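Local coordinates for protein LipS lipolytic enzyme (Unidentified, PDB 4FBL) that probably hydrolyses the ester bonds of lipids as a thermostable, metagenome-derived lipase of the alpha/beta hydrolase fold, at residues C[58-63]-C[193-198]; C[136-141]-C[215-220]; C[182-187]-C[263-268]. All blocks are in the same frame, centred on the assembly; numbering follows the deposited sequence.

From the N terminus, the chain leaves strand 52-57 of the central sheet through loop 58-63, which contact 1 joins to strand 194-196, closing a loop of 129 intervening residues. Further along, helix 129-140 brings its last turn to the loop ahead of strand 221-226 in contact 2. Loop 182-187, between strands 174-176 and 194-196, is met by the turn leading into helix 267-279 in contact 3. Every pair of contacts crosses, because their segments alternate along the chain. Contact 2 lies across the chain's centre from both others, with centres about 26 Å from contact 1 and about 30 Å from contact 3. Contacts 1 and 3 have centres about 20 Å apart, with spermidine near both.

Contact 1. Residues C[58-63]-C[193-198]; sequences HGFTGS and PVTPVP. With SPD (spermidine), chain I.
Val-194 meets Thr-61 through its backbone: the carbonyl O of Val-194 lies 4.0 Å from Thr-61 CG2, so a methyl group covers a buried oxygen that has no polar partner in the model. Thr-195 uses its methyl across the contact and its hydroxyl within the small sheet. Its CG2 comes within 4.1 Å of Phe-60 CE2, the two side chains crossing at about a right angle, while its OG1 hydrogen-bonds to Pro-176 O of the partner strand 174-176. Phe-60 reaches this methyl because its ring carbon CG stands opposite the backbone N (chi1 -178°), which brings ring atom CE2 up to the strand. Next along the strand, Pro-196 offers CD to Thr-61 CG2 at 4.0 Å, and Met-96 of helix 93-97 packs on both residues.

The two branches of Thr-61 have separate tasks. With chi1 at 75°, OG1 sits between the backbone N and the carbonyl carbon and hydrogen-bonds to Phe-60 O at 2.7 Å, on a lone pair in the carbonyl plane; CG2 is left to face the strand. The same Phe-60 O receives a weak hydrogen bond from spermidine N6, 3.4 Å away. A type II turn from Gly-59 to Gly-62 shapes this wall of the ligand pocket, and a CB on either glycine would clash with spermidine. The chemistry is therefore two-sided: carbonyl and hydroxyl groups line the polyamine, while methyl and ring carbons join the loop to the strand without a hydrogen bond between the segments.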
loop_
_atom_site.group_PDB
_atom_site.type_symbol
_atom_site.label_atom_id
_atom_site.label_comp_id
_atom_site.label_asym_id
_atom_site.label_seq_id
_atom_site.Cartn_x
_atom_site.Cartn_y
_atom_site.Cartn_z
ATOM N N HIS C 58 -7.649 -17.017 6.155
ATOM C CA HIS C 58 -8.878 -16.287 5.768
ATOM C C HIS C 58 -8.569 -14.764 5.438
ATOM O O HIS C 58 -7.404 -14.342 5.451
ATOM C CB HIS C 58 -9.955 -16.406 6.895
ATOM C CG HIS C 58 -9.605 -15.672 8.171
ATOM N ND1 HIS C 58 -9.735 -14.312 8.287
ATOM C CD2 HIS C 58 -9.097 -16.093 9.361
ATOM C CE1 HIS C 58 -9.349 -13.926 9.507
ATOM N NE2 HIS C 58 -8.925 -14.986 10.163
ATOM N N GLY C 59 -9.610 -13.968 5.137
ATOM C CA GLY C 59 -9.375 -12.585 4.710
ATOM C C GLY C 59 -9.952 -11.554 5.678
ATOM O O GLY C 59 -10.317 -11.889 6.819
ATOM N N PHE C 60 -9.963 -10.296 5.191
ATOM C CA PHE C 60 -10.209 -9.051 5.982
ATOM C C PHE C 60 -11.702 -9.014 6.371
ATOM O O PHE C 60 -12.533 -9.068 5.491
ATOM C CB PHE C 60 -9.902 -7.908 4.992
ATOM C CG PHE C 60 -10.024 -6.545 5.554
ATOM C CD1 PHE C 60 -9.005 -6.014 6.365
ATOM C CD2 PHE C 60 -11.115 -5.738 5.151
ATOM C CE1 PHE C 60 -9.077 -4.644 6.817
ATOM C CE2 PHE C 60 -11.249 -4.388 5.628
ATOM C CZ PHE C 60 -10.256 -3.849 6.463
ATOM N N THR C 61 -11.981 -8.816 7.648
ATOM C CA THR C 61 -13.295 -8.923 8.340
ATOM C C THR C 61 -13.889 -10.333 8.344
ATOM O O THR C 61 -14.960 -10.548 8.933
ATOM C CB THR C 61 -14.488 -8.014 7.836
ATOM O OG1 THR C 61 -14.975 -8.564 6.625
ATOM C CG2 THR C 61 -14.116 -6.525 7.755
ATOM N N GLY C 62 -13.162 -11.305 7.798
ATOM C CA GLY C 62 -13.658 -12.689 7.845
ATOM C C GLY C 62 -13.084 -13.444 8.997
ATOM O O GLY C 62 -12.672 -12.892 10.012
ATOM N N SER C 63 -13.138 -14.774 8.892
ATOM C CA SER C 63 -12.689 -15.612 10.023
ATOM C C SER C 63 -12.420 -17.037 9.483
ATOM O O SER C 63 -12.761 -17.298 8.333
ATOM C CB SER C 63 -13.795 -15.751 11.105
ATOM O OG SER C 63 -14.805 -16.678 10.613
ATOM N N PRO C 193 -20.445 -7.802 10.428
ATOM C CA PRO C 193 -21.550 -7.189 9.759
ATOM C C PRO C 193 -21.233 -5.715 9.299
ATOM O O PRO C 193 -22.009 -5.115 8.495
ATOM C CB PRO C 193 -22.659 -7.225 10.837
ATOM C CG PRO C 193 -21.921 -7.036 12.128
ATOM C CD PRO C 193 -20.687 -7.947 11.880
ATOM N N VAL C 194 -20.087 -5.203 9.779
ATOM C CA VAL C 194 -19.598 -3.841 9.479
ATOM C C VAL C 194 -18.073 -3.931 9.105
ATOM O O VAL C 194 -17.336 -4.886 9.541
ATOM C CB VAL C 194 -19.802 -2.864 10.696
ATOM C CG1 VAL C 194 -21.301 -2.770 11.082
ATOM C CG2 VAL C 194 -18.991 -3.280 11.974
ATOM N N THR C 195 -17.625 -2.974 8.286
ATOM C CA THR C 195 -16.171 -2.724 8.082
ATOM C C THR C 195 -15.615 -1.618 9.002
ATOM O O THR C 195 -16.095 -0.465 8.945
ATOM C CB THR C 195 -16.003 -2.286 6.686
ATOM O OG1 THR C 195 -16.536 -3.314 5.841
ATOM C CG2 THR C 195 -14.503 -2.012 6.386
ATOM N N PRO C 196 -14.689 -1.961 9.919
ATOM C CA PRO C 196 -14.069 -0.951 10.779
ATOM C C PRO C 196 -13.047 -0.118 9.939
ATOM O O PRO C 196 -12.012 -0.619 9.440
ATOM C CB PRO C 196 -13.272 -1.758 11.810
ATOM C CG PRO C 196 -13.525 -3.157 11.487
ATOM C CD PRO C 196 -14.094 -3.295 10.141
ATOM N N VAL C 197 -13.410 1.137 9.742
ATOM C CA VAL C 197 -12.635 2.089 8.899
ATOM C C VAL C 197 -11.123 2.160 9.156
ATOM O O VAL C 197 -10.343 2.075 8.195
ATOM C CB VAL C 197 -13.349 3.461 8.920
ATOM C CG1 VAL C 197 -12.455 4.588 8.271
ATOM C CG2 VAL C 197 -14.562 3.328 8.128
ATOM N N PRO C 198 -10.701 2.231 10.423
ATOM C CA PRO C 198 -9.249 2.350 10.564
ATOM C C PRO C 198 -8.436 1.153 10.041
ATOM O O PRO C 198 -7.228 1.304 9.965
ATOM C CB PRO C 198 -9.028 2.449 12.076
ATOM C CG PRO C 198 -10.346 3.028 12.573
ATOM C CD PRO C 198 -11.370 2.354 11.726
HETATM N N1 SPD I . -18.170 -11.172 -0.350
HETATM C C2 SPD I . -17.776 -11.175 1.009
HETATM C C3 SPD I . -16.217 -11.343 1.133
HETATM C C4 SPD I . -15.882 -11.999 2.462
HETATM C C5 SPD I . -15.649 -10.978 3.583
HETATM N N6 SPD I . -14.576 -11.517 4.402
HETATM C C7 SPD I . -13.953 -12.767 4.053
HETATM C C8 SPD I . -12.921 -12.677 2.914
HETATM C C9 SPD I . -12.829 -11.337 2.167
HETATM N N10 SPD I . -12.875 -11.590 0.737
#

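Contact 2. Residues C[136-141]-C[215-220]; sequences WAAGQF and PRVKCP
Gly-139 and Val-217 bring their CA atoms to 4.5 Å, so the last turn of helix 129-140 lies almost directly against the loop 215-220. Val-217 CG2 rests 3.8 Å from Gly-139 N. From CG to NE the chain of Arg-216 is extended, carrying its guanidinium to the helix end, where NH1 donates to Gly-139 O at 2.7 Å and 163°. That oxygen lies at the guanidinium edge, 9° out of its plane, and the donor lies in the carbonyl plane. One residue earlier in the helix, Ala-138 CB touches both Val-217 CG1 and Cys-219 SG, each at 4.0 Å. A water joins the backbones, donating to Ala-138 O and accepting from Lys-218 N, both at 2.9 Å. Gln-140 NE2 hydrogen-bonds to Ala-164 O of the second subunit, whose Ala-164 also packs on Arg-216.

Helix 129-140 follows the probable nucleophile elbow of the alpha/beta hydrolase fold, and this is its far, C-terminal end. Trp-136 packs on helices 101-118 and 200-213. Ile-148 of strand 147-151 packs on Ala-138 and Cys-219, and a backbone hydrogen bond links it with Pro-220, whose nitrogen has no hydrogen to give; the contact places the helix end beside the lead-in to strand 221-226.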
loop_
_atom_site.group_PDB
_atom_site.type_symbol
_atom_site.label_atom_id
_atom_site.label_comp_id
_atom_site.label_asym_id
_atom_site.label_seq_id
_atom_site.Cartn_x
_atom_site.Cartn_y
_atom_site.Cartn_z
ATOM N N TRP C 136 2.367 -12.730 -0.445
ATOM C CA TRP C 136 3.390 -12.054 0.336
ATOM C C TRP C 136 4.346 -13.076 0.919
ATOM O O TRP C 136 5.585 -12.825 0.926
ATOM C CB TRP C 136 2.775 -11.210 1.494
ATOM C CG TRP C 136 3.790 -10.766 2.456
ATOM C CD1 TRP C 136 4.622 -9.629 2.372
ATOM C CD2 TRP C 136 4.112 -11.399 3.701
ATOM N NE1 TRP C 136 5.470 -9.581 3.461
ATOM C CE2 TRP C 136 5.176 -10.634 4.305
ATOM C CE3 TRP C 136 3.607 -12.524 4.367
ATOM C CZ2 TRP C 136 5.782 -10.998 5.538
ATOM C CZ3 TRP C 136 4.206 -12.888 5.595
ATOM C CH2 TRP C 136 5.279 -12.103 6.176
ATOM N N ALA C 137 3.828 -14.190 1.472
ATOM C CA ALA C 137 4.803 -15.087 2.172
ATOM C C ALA C 137 5.712 -15.849 1.159
ATOM O O ALA C 137 6.891 -16.044 1.448
ATOM C CB ALA C 137 4.068 -16.108 3.088
ATOM N N ALA C 138 5.200 -16.219 -0.014
ATOM C CA ALA C 138 5.983 -16.877 -1.034
ATOM C C ALA C 138 7.061 -15.942 -1.673
ATOM O O ALA C 138 8.091 -16.446 -2.171
ATOM C CB ALA C 138 5.080 -17.477 -2.148
ATOM N N GLY C 139 6.810 -14.613 -1.656
ATOM C CA GLY C 139 7.776 -13.586 -2.135
ATOM C C GLY C 139 8.793 -13.198 -1.056
ATOM O O GLY C 139 9.996 -12.919 -1.329
ATOM N N GLN C 140 8.333 -13.238 0.173
ATOM C CA GLN C 140 9.112 -12.814 1.341
ATOM C C GLN C 140 10.102 -13.899 1.734
ATOM O O GLN C 140 11.253 -13.555 2.175
ATOM C CB GLN C 140 8.223 -12.538 2.539
ATOM C CG GLN C 140 8.946 -12.185 3.801
ATOM C CD GLN C 140 9.696 -10.785 3.685
ATOM O OE1 GLN C 140 9.093 -9.755 3.809
ATOM N NE2 GLN C 140 10.990 -10.802 3.431
ATOM N N PHE C 141 9.688 -15.171 1.553
ATOM C CA PHE C 141 10.525 -16.373 1.928
ATOM C C PHE C 141 10.529 -17.275 0.705
ATOM O O PHE C 141 9.788 -18.260 0.642
ATOM C CB PHE C 141 9.862 -17.108 3.053
ATOM C CG PHE C 141 9.615 -16.231 4.275
ATOM C CD1 PHE C 141 10.676 -15.917 5.181
ATOM C CD2 PHE C 141 8.335 -15.681 4.506
ATOM C CE1 PHE C 141 10.419 -15.067 6.322
ATOM C CE2 PHE C 141 8.049 -14.884 5.642
ATOM C CZ PHE C 141 9.080 -14.562 6.553
ATOM N N PRO C 215 7.674 -10.678 -8.604
ATOM C CA PRO C 215 8.831 -11.216 -9.370
ATOM C C PRO C 215 9.653 -12.199 -8.492
ATOM O O PRO C 215 10.271 -13.133 -8.968
ATOM C CB PRO C 215 9.671 -9.926 -9.656
ATOM C CG PRO C 215 8.514 -8.871 -9.846
ATOM C CD PRO C 215 7.674 -9.198 -8.593
ATOM N N ARG C 216 9.617 -12.023 -7.200
ATOM C CA ARG C 216 10.299 -12.934 -6.287
ATOM C C ARG C 216 9.623 -14.253 -5.980
ATOM O O ARG C 216 10.269 -15.169 -5.422
ATOM C CB ARG C 216 10.471 -12.259 -4.975
ATOM C CG ARG C 216 11.666 -11.353 -4.834
ATOM C CD ARG C 216 11.420 -10.765 -3.489
ATOM N NE ARG C 216 12.625 -10.427 -2.801
ATOM C CZ ARG C 216 13.102 -10.946 -1.675
ATOM N NH1 ARG C 216 12.524 -11.915 -0.973
ATOM N NH2 ARG C 216 14.233 -10.404 -1.254
ATOM N N VAL C 217 8.353 -14.383 -6.331
ATOM C CA VAL C 217 7.646 -15.670 -6.099
ATOM C C VAL C 217 8.105 -16.661 -7.160
ATOM O O VAL C 217 7.961 -16.353 -8.325
ATOM C CB VAL C 217 6.114 -15.550 -6.245
ATOM C CG1 VAL C 217 5.480 -16.919 -6.079
ATOM C CG2 VAL C 217 5.551 -14.555 -5.210
ATOM N N LYS C 218 8.665 -17.801 -6.736
ATOM C CA LYS C 218 9.290 -18.777 -7.638
ATOM C C LYS C 218 8.629 -20.142 -7.477
ATOM O O LYS C 218 8.815 -20.959 -8.316
ATOM C CB LYS C 218 10.821 -19.011 -7.301
ATOM C CG LYS C 218 11.834 -17.893 -7.753
ATOM C CD LYS C 218 12.208 -17.883 -9.328
ATOM C CE LYS C 218 13.097 -16.655 -9.773
ATOM N NZ LYS C 218 12.561 -15.335 -9.205
ATOM N N CYS C 219 7.970 -20.442 -6.359
ATOM C CA CYS C 219 7.406 -21.788 -6.225
ATOM C C CYS C 219 6.243 -22.022 -7.200
ATOM O O CYS C 219 5.641 -21.078 -7.675
ATOM C CB CYS C 219 6.924 -22.054 -4.785
ATOM S SG CYS C 219 5.600 -20.873 -4.211
ATOM N N PRO C 220 5.878 -23.297 -7.450
ATOM C CA PRO C 220 4.641 -23.631 -8.184
ATOM C C PRO C 220 3.369 -22.911 -7.665
ATOM O O PRO C 220 3.218 -22.707 -6.474
ATOM C CB PRO C 220 4.536 -25.158 -8.043
ATOM C CG PRO C 220 5.917 -25.604 -7.900
ATOM C CD PRO C 220 6.644 -24.499 -7.100
HETATM O O HOH W 1 8.507 -18.639 -3.947
#

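Contact 3. Residues C[182-187]-C[263-268]; sequences IKAEGV and LDNDKE
Asp-264 grips the loop 182-187 of this alpha/beta hydrolase: its carboxylate bridges two consecutive backbone N-H groups, those of Lys-183 and Ala-184, joining two beta turns. The turns are type II from Ala-184 to Val-187 and type I from Asp-264 to Lys-267, the latter leading into helix 267-279. With CG roughly anti to the backbone N (chi1 -150°), both carboxylate oxygens come within bonding distance of the loop: OD2 accepts from Lys-183 N at 2.8 Å and OD1 from Ala-184 N at 3.0 Å, both on their syn sides and nearly 30° out of plane. Tyr-258 N is a further donor to OD2, so the carboxylate is held at both oxygens. An alanine here is likely to leave the N-H groups of Lys-183 and Ala-184 without these acceptors and free the loop to shift from the turn.

Apolar contacts flank these bonds. Ile-182 CG2 lies 3.8 Å from Asp-264 CG as the two side chains slide past each other in opposite directions, and its other branch brings CD1 to 4.3 Å from Leu-263 CD2. Val-187 turns CG1 opposite its backbone N (chi1 179°), placing that methyl 3.8 Å from Leu-263 O. Asn-265 OD1 touches Ala-184 CB, while its ND2 hydrogen-bonds to Asn-256 O. On the anti side of Asp-264 OD1, Asn-265 N donates at 2.7 Å, from the carboxylate face opposite the one approached by Ala-184 N.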
loop_
_atom_site.group_PDB
_atom_site.type_symbol
_atom_site.label_atom_id
_atom_site.label_comp_id
_atom_site.label_asym_id
_atom_site.label_seq_id
_atom_site.Cartn_x
_atom_site.Cartn_y
_atom_site.Cartn_z
ATOM N N ILE C 182 -21.777 -14.381 -2.582
ATOM C CA ILE C 182 -21.799 -15.865 -2.705
ATOM C C ILE C 182 -22.878 -16.176 -3.752
ATOM O O ILE C 182 -23.976 -15.687 -3.645
ATOM C CB ILE C 182 -22.098 -16.538 -1.347
ATOM C CG1 ILE C 182 -20.903 -16.392 -0.449
ATOM C CG2 ILE C 182 -22.419 -18.106 -1.532
ATOM C CD1 ILE C 182 -21.073 -16.687 1.011
ATOM N N LYS C 183 -22.559 -16.891 -4.833
ATOM C CA LYS C 183 -23.595 -17.151 -5.817
ATOM C C LYS C 183 -24.702 -18.146 -5.325
ATOM O O LYS C 183 -25.901 -17.885 -5.533
ATOM C CB LYS C 183 -23.017 -17.593 -7.161
ATOM C CG LYS C 183 -24.062 -17.548 -8.289
ATOM C CD LYS C 183 -23.437 -17.996 -9.546
ATOM C CE LYS C 183 -24.418 -17.904 -10.686
ATOM N NZ LYS C 183 -23.657 -18.232 -11.899
ATOM N N ALA C 184 -24.295 -19.255 -4.695
ATOM C CA ALA C 184 -25.197 -20.254 -4.112
ATOM C C ALA C 184 -26.153 -19.620 -3.095
ATOM O O ALA C 184 -25.740 -18.972 -2.105
ATOM C CB ALA C 184 -24.423 -21.385 -3.438
ATOM N N GLU C 185 -27.437 -19.917 -3.295
ATOM C CA GLU C 185 -28.524 -19.250 -2.597
ATOM C C GLU C 185 -28.526 -19.745 -1.186
ATOM O O GLU C 185 -28.230 -20.911 -0.948
ATOM C CB GLU C 185 -29.836 -19.527 -3.355
ATOM C CG GLU C 185 -31.056 -19.893 -2.530
ATOM C CD GLU C 185 -32.353 -19.583 -3.304
ATOM O OE1 GLU C 185 -32.488 -20.022 -4.489
ATOM O OE2 GLU C 185 -33.211 -18.881 -2.726
ATOM N N GLY C 186 -28.785 -18.857 -0.232
ATOM C CA GLY C 186 -28.893 -19.325 1.141
ATOM C C GLY C 186 -27.605 -19.367 1.942
ATOM O O GLY C 186 -27.674 -19.306 3.181
ATOM N N VAL C 187 -26.436 -19.424 1.281
ATOM C CA VAL C 187 -25.190 -19.736 2.028
ATOM C C VAL C 187 -24.689 -18.547 2.878
ATOM O O VAL C 187 -24.550 -17.393 2.378
ATOM C CB VAL C 187 -24.062 -20.233 1.109
ATOM C CG1 VAL C 187 -22.802 -20.529 1.912
ATOM C CG2 VAL C 187 -24.498 -21.449 0.357
ATOM N N LEU C 263 -16.813 -21.218 -0.038
ATOM C CA LEU C 263 -18.133 -21.558 0.533
ATOM C C LEU C 263 -19.123 -21.820 -0.538
ATOM O O LEU C 263 -20.222 -22.276 -0.244
ATOM C CB LEU C 263 -18.624 -20.408 1.404
ATOM C CG LEU C 263 -18.546 -20.406 2.950
ATOM C CD1 LEU C 263 -17.526 -21.374 3.634
ATOM C CD2 LEU C 263 -18.589 -19.041 3.586
ATOM N N ASP C 264 -18.759 -21.571 -1.785
ATOM C CA ASP C 264 -19.725 -21.393 -2.912
ATOM C C ASP C 264 -19.879 -22.667 -3.821
ATOM O O ASP C 264 -19.278 -23.700 -3.560
ATOM C CB ASP C 264 -19.226 -20.223 -3.784
ATOM C CG ASP C 264 -20.352 -19.454 -4.471
ATOM O OD1 ASP C 264 -21.440 -20.041 -4.734
ATOM O OD2 ASP C 264 -20.153 -18.263 -4.805
ATOM N N ASN C 265 -20.573 -22.554 -4.946
ATOM C CA ASN C 265 -20.827 -23.754 -5.756
ATOM C C ASN C 265 -19.517 -24.412 -6.131
ATOM O O ASN C 265 -19.497 -25.610 -6.383
ATOM C CB ASN C 265 -21.540 -23.454 -7.089
ATOM C CG ASN C 265 -22.924 -22.933 -6.891
ATOM O OD1 ASN C 265 -23.725 -23.503 -6.141
ATOM N ND2 ASN C 265 -23.209 -21.805 -7.522
ATOM N N ASP C 266 -18.414 -23.646 -6.259
ATOM C CA ASP C 266 -17.202 -24.305 -6.800
ATOM C C ASP C 266 -16.320 -24.813 -5.687
ATOM O O ASP C 266 -15.197 -25.245 -5.964
ATOM C CB ASP C 266 -16.382 -23.364 -7.693
ATOM C CG ASP C 266 -17.050 -23.108 -9.027
ATOM O OD1 ASP C 266 -17.216 -24.084 -9.786
ATOM O OD2 ASP C 266 -17.346 -21.938 -9.335
ATOM N N LYS C 267 -16.770 -24.760 -4.426
ATOM C CA LYS C 267 -15.868 -25.223 -3.292
ATOM C C LYS C 267 -15.248 -26.616 -3.461
ATOM O O LYS C 267 -14.070 -26.890 -3.121
ATOM C CB LYS C 267 -16.565 -25.093 -1.936
ATOM C CG LYS C 267 -17.852 -26.039 -1.639
ATOM C CD LYS C 267 -18.463 -25.627 -0.297
ATOM C CE LYS C 267 -19.314 -26.813 0.247
ATOM N NZ LYS C 267 -20.300 -27.050 -0.891
ATOM N N GLU C 268 -16.056 -27.557 -3.959
ATOM C CA GLU C 268 -15.546 -28.931 -4.217
ATOM C C GLU C 268 -14.422 -29.042 -5.208
ATOM O O GLU C 268 -13.433 -29.760 -4.947
ATOM C CB GLU C 268 -16.726 -29.787 -4.709
ATOM C CG GLU C 268 -17.718 -30.137 -3.572
ATOM C CD GLU C 268 -18.861 -29.132 -3.453
ATOM O OE1 GLU C 268 -18.977 -28.217 -4.320
ATOM O OE2 GLU C 268 -19.594 -29.260 -2.425
#